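Local coordinates for protein glycoside hydrolase family 5 (PDB 6LA0) that hydrolyses glycosidic bonds as a secreted, monomeric fungal rutinosidase of glycoside hydrolase family 5, probably related in activity to the exo-1,3-beta-glucanases, at residues Gln306-Phe309 and Ala310-Glu313; Glu356-Asp360 and His361-Asp365. One frame throughout, in Å; residues are numbered along the deposited sequence.

Contact 1: residues Gln306-Phe309 and Ala310-Glu313; sequences QNSF and ALRE
Phe309 and Arg312 meet across the turn that leads into helix 312-326, and one carbonyl oxygen takes both hydrogen bonds between them. Phe309 O accepts the backbone Arg312 N at 3.2 Å, which closes a type I beta turn from Phe309 to Arg312, and also the side-chain Arg312 NE at 2.9 Å. The two donors use the oxygen differently: NE lies in the carbonyl plane on a lone pair, whereas N stands above that plane, 55° out of it. A second polar link comes from Ser308, whose hydroxyl OG accepts Leu311 N at 3.1 Å. The serine torsion turns OG away from the backbone N and beside its own carbonyl carbon, on the side where the chain folds back.

Apolar and flat-group packing follows the same path. The arginine chain bends at CG-CD (chi3 -68°) and turns its head back alongside the phenylalanine, both side chains pointing the same way. Phe309 CD1 sits over the centre of the guanidinium face, 4.0 Å from Arg312 CZ, with the two planes 50° apart.

Outside the turn, Arg312 NH1 bonds to Asp351 O, which helps to fix the rotation of the guanidinium, while Phe309 N is held by Gln346. Leu311 occupies the N-cap position, and its amide is gripped by the serine hydroxyl: a beta turn opening a surface helix after a strand of the TIM barrel.

Contact 2: residues Glu356-Asp360 and His361-Asp365; sequences EYFID and HGYID
Tyr357 and His361, one helical turn apart, lay their rings over each other in an offset stack, with centroids 3.8 Å apart and planes at 20°. His361 CD2 stands over the centre of the tyrosine face, while Tyr357 CE2 lies toward the rim of the imidazole, 3.1 Å from His361 NE2. The tyrosine ring reaches the histidine because chi1 (-179°) turns CG away from the backbone N and beside the carbonyl carbon. Tight as this stack is, His361 and the neighbouring Asp360 are on the exposed side of the contact, where the acid forms a salt bridge with Lys79.

Helix 355-360 ends in a Schellman motif. Tyr363 N reaches back to Phe358 O at 2.9 Å and Gly362 N to Ile359 O at 3.3 Å, with Gly362 as the C-prime residue at positive phi. Ile359 O also accepts a hydrogen bond from a water, which in turn accepts one from Ile364 N, so the last turn is bridged to the departing loop.

The buried part of the contact lies round Phe358 and Ile364. Tyr363 CD2 touches Phe358 CD1 at 3.6 Å, yet these rings, although nearly parallel, are slid so far apart that they barely overlap. Ile364 CG1 adds a contact of 3.7 Å to Phe358 CB. Val316 of helix 312-326 packs against both Phe358 and Ile364, and the phenylalanine ring meets Tyr332 edge-to-face.

Contact 1 comes first along the chain and opens helix 312-326; contact 2 follows after strand 329-332 and a long loop, and closes helix 355-360. A helix start and a helix end thus lie side by side, their centres about 14 Å apart and on the same side of the chain's centre. They touch directly: Arg312 NH2 makes a weak hydrogen bond to Tyr357 OH, and Glu313 CB packs on the Tyr363 ring at 3.7 Å from CG. Further along helix 312-326, Asn317 bonds to Tyr363 O. Together these contacts fasten the C-terminal helix and its outgoing loop to a helix of the TIM barrel.

Contact 1: residues Gln306-Phe309 and Ala310-Glu313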
loop_
_atom_site.group_PDB
_atom_site.type_symbol
_atom_site.label_atom_id
_atom_site.label_comp_id
_atom_site.label_asym_id
_atom_site.label_seq_id
_atom_site.Cartn_x
_atom_site.Cartn_y
_atom_site.Cartn_z
ATOM N N GLN A 306 14.371 11.888 18.057
ATOM C CA GLN A 306 14.298 13.350 18.005
ATOM C C GLN A 306 13.333 13.865 16.935
ATOM O O GLN A 306 13.703 14.629 16.043
ATOM C CB GLN A 306 15.694 13.939 17.801
ATOM C CG GLN A 306 16.567 13.798 19.020
ATOM C CD GLN A 306 17.902 14.469 18.843
ATOM O OE1 GLN A 306 18.025 15.683 19.022
ATOM N NE2 GLN A 306 18.916 13.685 18.485
ATOM N N ASN A 307 12.066 13.468 17.059
ATOM C CA ASN A 307 11.059 13.958 16.130
ATOM C C ASN A 307 10.704 15.409 16.428
ATOM O O ASN A 307 10.565 15.801 17.591
ATOM C CB ASN A 307 9.803 13.098 16.203
ATOM C CG ASN A 307 9.982 11.756 15.530
ATOM O OD1 ASN A 307 9.885 11.640 14.301
ATOM N ND2 ASN A 307 10.262 10.731 16.330
ATOM N N SER A 308 10.501 16.193 15.366
ATOM C CA SER A 308 10.309 17.634 15.500
ATOM C C SER A 308 9.047 18.071 14.769
ATOM O O SER A 308 8.934 17.862 13.555
ATOM C CB SER A 308 11.531 18.384 14.948
ATOM O OG SER A 308 11.144 19.652 14.458
ATOM N N PHE A 309 8.110 18.683 15.504
ATOM C CA PHE A 309 6.953 19.323 14.879
ATOM C C PHE A 309 7.385 20.324 13.804
ATOM O O PHE A 309 6.830 20.355 12.697
ATOM C CB PHE A 309 6.109 20.084 15.917
ATOM C CG PHE A 309 5.423 19.244 16.962
ATOM C CD1 PHE A 309 4.792 18.047 16.646
ATOM C CD2 PHE A 309 5.315 19.728 18.278
ATOM C CE1 PHE A 309 4.110 17.315 17.634
ATOM C CE2 PHE A 309 4.648 19.004 19.254
ATOM C CZ PHE A 309 4.044 17.793 18.930
ATOM N N ALA A 310 8.343 21.196 14.146
ATOM C CA ALA A 310 8.689 22.324 13.285
ATOM C C ALA A 310 9.220 21.874 11.932
ATOM O O ALA A 310 8.993 22.550 10.926
ATOM C CB ALA A 310 9.729 23.221 13.969
ATOM N N LEU A 311 9.922 20.752 11.878
ATOM C CA LEU A 311 10.534 20.338 10.619
ATOM C C LEU A 311 9.621 19.482 9.747
ATOM O O LEU A 311 10.074 18.996 8.703
ATOM C CB LEU A 311 11.849 19.594 10.888
ATOM C CG LEU A 311 13.011 20.470 11.378
ATOM C CD1 LEU A 311 14.233 19.613 11.720
ATOM C CD2 LEU A 311 13.351 21.528 10.336
ATOM N N ARG A 312 8.345 19.304 10.119
ATOM C CA ARG A 312 7.478 18.429 9.334
ATOM C C ARG A 312 7.284 18.949 7.915
ATOM O O ARG A 312 7.297 18.169 6.950
ATOM C CB ARG A 312 6.123 18.259 10.019
ATOM C CG ARG A 312 6.206 17.471 11.312
ATOM C CD ARG A 312 4.850 17.403 12.017
ATOM N NE ARG A 312 4.414 18.703 12.522
ATOM C CZ ARG A 312 3.237 18.914 13.101
ATOM N NH1 ARG A 312 2.386 17.906 13.252
ATOM N NH2 ARG A 312 2.915 20.127 13.533
ATOM N N GLU A 313 7.082 20.258 7.760
ATOM C CA GLU A 313 6.840 20.795 6.425
ATOM C C GLU A 313 8.067 20.611 5.533
ATOM O O GLU A 313 7.956 20.167 4.376
ATOM C CB GLU A 313 6.445 22.268 6.512
ATOM C CG GLU A 313 6.199 22.890 5.147
ATOM C CD GLU A 313 5.891 24.364 5.219
ATOM O OE1 GLU A 313 6.455 25.050 6.109
ATOM O OE2 GLU A 313 5.098 24.835 4.368
#

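Contact 2: residues Glu356-Asp360 and His361-Asp365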
loop_
_atom_site.group_PDB
_atom_site.type_symbol
_atom_site.label_atom_id
_atom_site.label_comp_id
_atom_site.label_asym_id
_atom_site.label_seq_id
_atom_site.Cartn_x
_atom_site.Cartn_y
_atom_site.Cartn_z
ATOM N N GLU A 356 -3.527 14.537 6.205
ATOM C CA GLU A 356 -4.533 15.600 6.201
ATOM C C GLU A 356 -4.041 16.848 6.932
ATOM O O GLU A 356 -4.402 17.975 6.568
ATOM C CB GLU A 356 -5.833 15.102 6.838
ATOM C CG GLU A 356 -6.915 16.171 6.932
ATOM C CD GLU A 356 -8.236 15.628 7.447
ATOM O OE1 GLU A 356 -8.236 14.794 8.387
ATOM O OE2 GLU A 356 -9.279 16.045 6.903
ATOM N N TYR A 357 -3.254 16.664 7.990
ATOM C CA TYR A 357 -2.733 17.812 8.726
ATOM C C TYR A 357 -1.793 18.645 7.858
ATOM O O TYR A 357 -1.839 19.882 7.895
ATOM C CB TYR A 357 -2.040 17.331 9.998
ATOM C CG TYR A 357 -1.483 18.454 10.844
ATOM C CD1 TYR A 357 -0.222 18.982 10.589
ATOM C CD2 TYR A 357 -2.216 18.988 11.896
ATOM C CE1 TYR A 357 0.290 20.006 11.346
ATOM C CE2 TYR A 357 -1.693 20.026 12.674
ATOM C CZ TYR A 357 -0.447 20.525 12.387
ATOM O OH TYR A 357 0.083 21.554 13.155
ATOM N N PHE A 358 -0.938 17.983 7.064
ATOM C CA PHE A 358 -0.061 18.715 6.148
ATOM C C PHE A 358 -0.876 19.562 5.177
ATOM O O PHE A 358 -0.525 20.713 4.890
ATOM C CB PHE A 358 0.823 17.758 5.342
ATOM C CG PHE A 358 1.613 16.782 6.161
ATOM C CD1 PHE A 358 1.950 17.046 7.475
ATOM C CD2 PHE A 358 2.039 15.582 5.588
ATOM C CE1 PHE A 358 2.700 16.140 8.216
ATOM C CE2 PHE A 358 2.772 14.664 6.320
ATOM C CZ PHE A 358 3.102 14.942 7.639
ATOM N N ILE A 359 -1.968 18.996 4.648
ATOM C CA ILE A 359 -2.844 19.739 3.746
ATOM C C ILE A 359 -3.479 20.915 4.475
ATOM O O ILE A 359 -3.532 22.036 3.954
ATOM C CB ILE A 359 -3.934 18.811 3.175
ATOM C CG1 ILE A 359 -3.368 17.839 2.122
ATOM C CG2 ILE A 359 -5.094 19.635 2.598
ATOM C CD1 ILE A 359 -4.444 16.905 1.582
ATOM N N ASP A 360 -4.025 20.657 5.671
ATOM C CA ASP A 360 -4.795 21.675 6.385
ATOM C C ASP A 360 -3.932 22.842 6.856
ATOM O O ASP A 360 -4.448 23.946 7.042
ATOM C CB ASP A 360 -5.508 21.059 7.591
ATOM C CG ASP A 360 -6.734 20.253 7.214
ATOM O OD1 ASP A 360 -7.238 20.383 6.071
ATOM O OD2 ASP A 360 -7.198 19.481 8.078
ATOM N N HIS A 361 -2.632 22.642 7.035
ATOM C CA HIS A 361 -1.770 23.711 7.517
ATOM C C HIS A 361 -0.850 24.245 6.426
ATOM O O HIS A 361 0.156 24.892 6.726
ATOM C CB HIS A 361 -1.010 23.229 8.752
ATOM C CG HIS A 361 -1.922 22.949 9.910
ATOM N ND1 HIS A 361 -2.027 23.784 11.003
ATOM C CD2 HIS A 361 -2.833 21.965 10.102
ATOM C CE1 HIS A 361 -2.936 23.306 11.835
ATOM N NE2 HIS A 361 -3.439 22.201 11.313
ATOM N N GLY A 362 -1.198 23.997 5.163
ATOM C CA GLY A 362 -0.570 24.646 4.030
ATOM C C GLY A 362 0.772 24.104 3.598
ATOM O O GLY A 362 1.508 24.806 2.898
ATOM N N TYR A 363 1.124 22.878 3.991
ATOM C CA TYR A 363 2.421 22.327 3.619
ATOM C C TYR A 363 2.473 21.832 2.174
ATOM O O TYR A 363 3.571 21.739 1.605
ATOM C CB TYR A 363 2.790 21.151 4.530
ATOM C CG TYR A 363 2.905 21.427 6.018
ATOM C CD1 TYR A 363 2.739 22.708 6.548
ATOM C CD2 TYR A 363 3.196 20.394 6.895
ATOM C CE1 TYR A 363 2.857 22.933 7.930
ATOM C CE2 TYR A 363 3.317 20.611 8.259
ATOM C CZ TYR A 363 3.146 21.876 8.774
ATOM O OH TYR A 363 3.270 22.064 10.141
ATOM N N ILE A 364 1.334 21.505 1.572
ATOM C CA ILE A 364 1.292 20.702 0.349
ATOM C C ILE A 364 0.782 21.549 -0.811
ATOM O O ILE A 364 -0.306 22.138 -0.734
ATOM C CB ILE A 364 0.415 19.447 0.511
ATOM C CG1 ILE A 364 0.872 18.603 1.713
ATOM C CG2 ILE A 364 0.410 18.620 -0.789
ATOM C CD1 ILE A 364 2.376 18.371 1.780
ATOM N N ASP A 365 1.544 21.560 -1.905
ATOM C CA ASP A 365 1.081 22.079 -3.199
ATOM C C ASP A 365 1.719 21.195 -4.270
ATOM O O ASP A 365 2.823 21.470 -4.750
ATOM C CB ASP A 365 1.432 23.549 -3.391
ATOM C CG ASP A 365 1.213 24.025 -4.819
ATOM O OD1 ASP A 365 0.405 23.418 -5.557
ATOM O OD2 ASP A 365 1.859 25.019 -5.210
HETATM O O HOH W 1 -1.430 22.448 1.945
#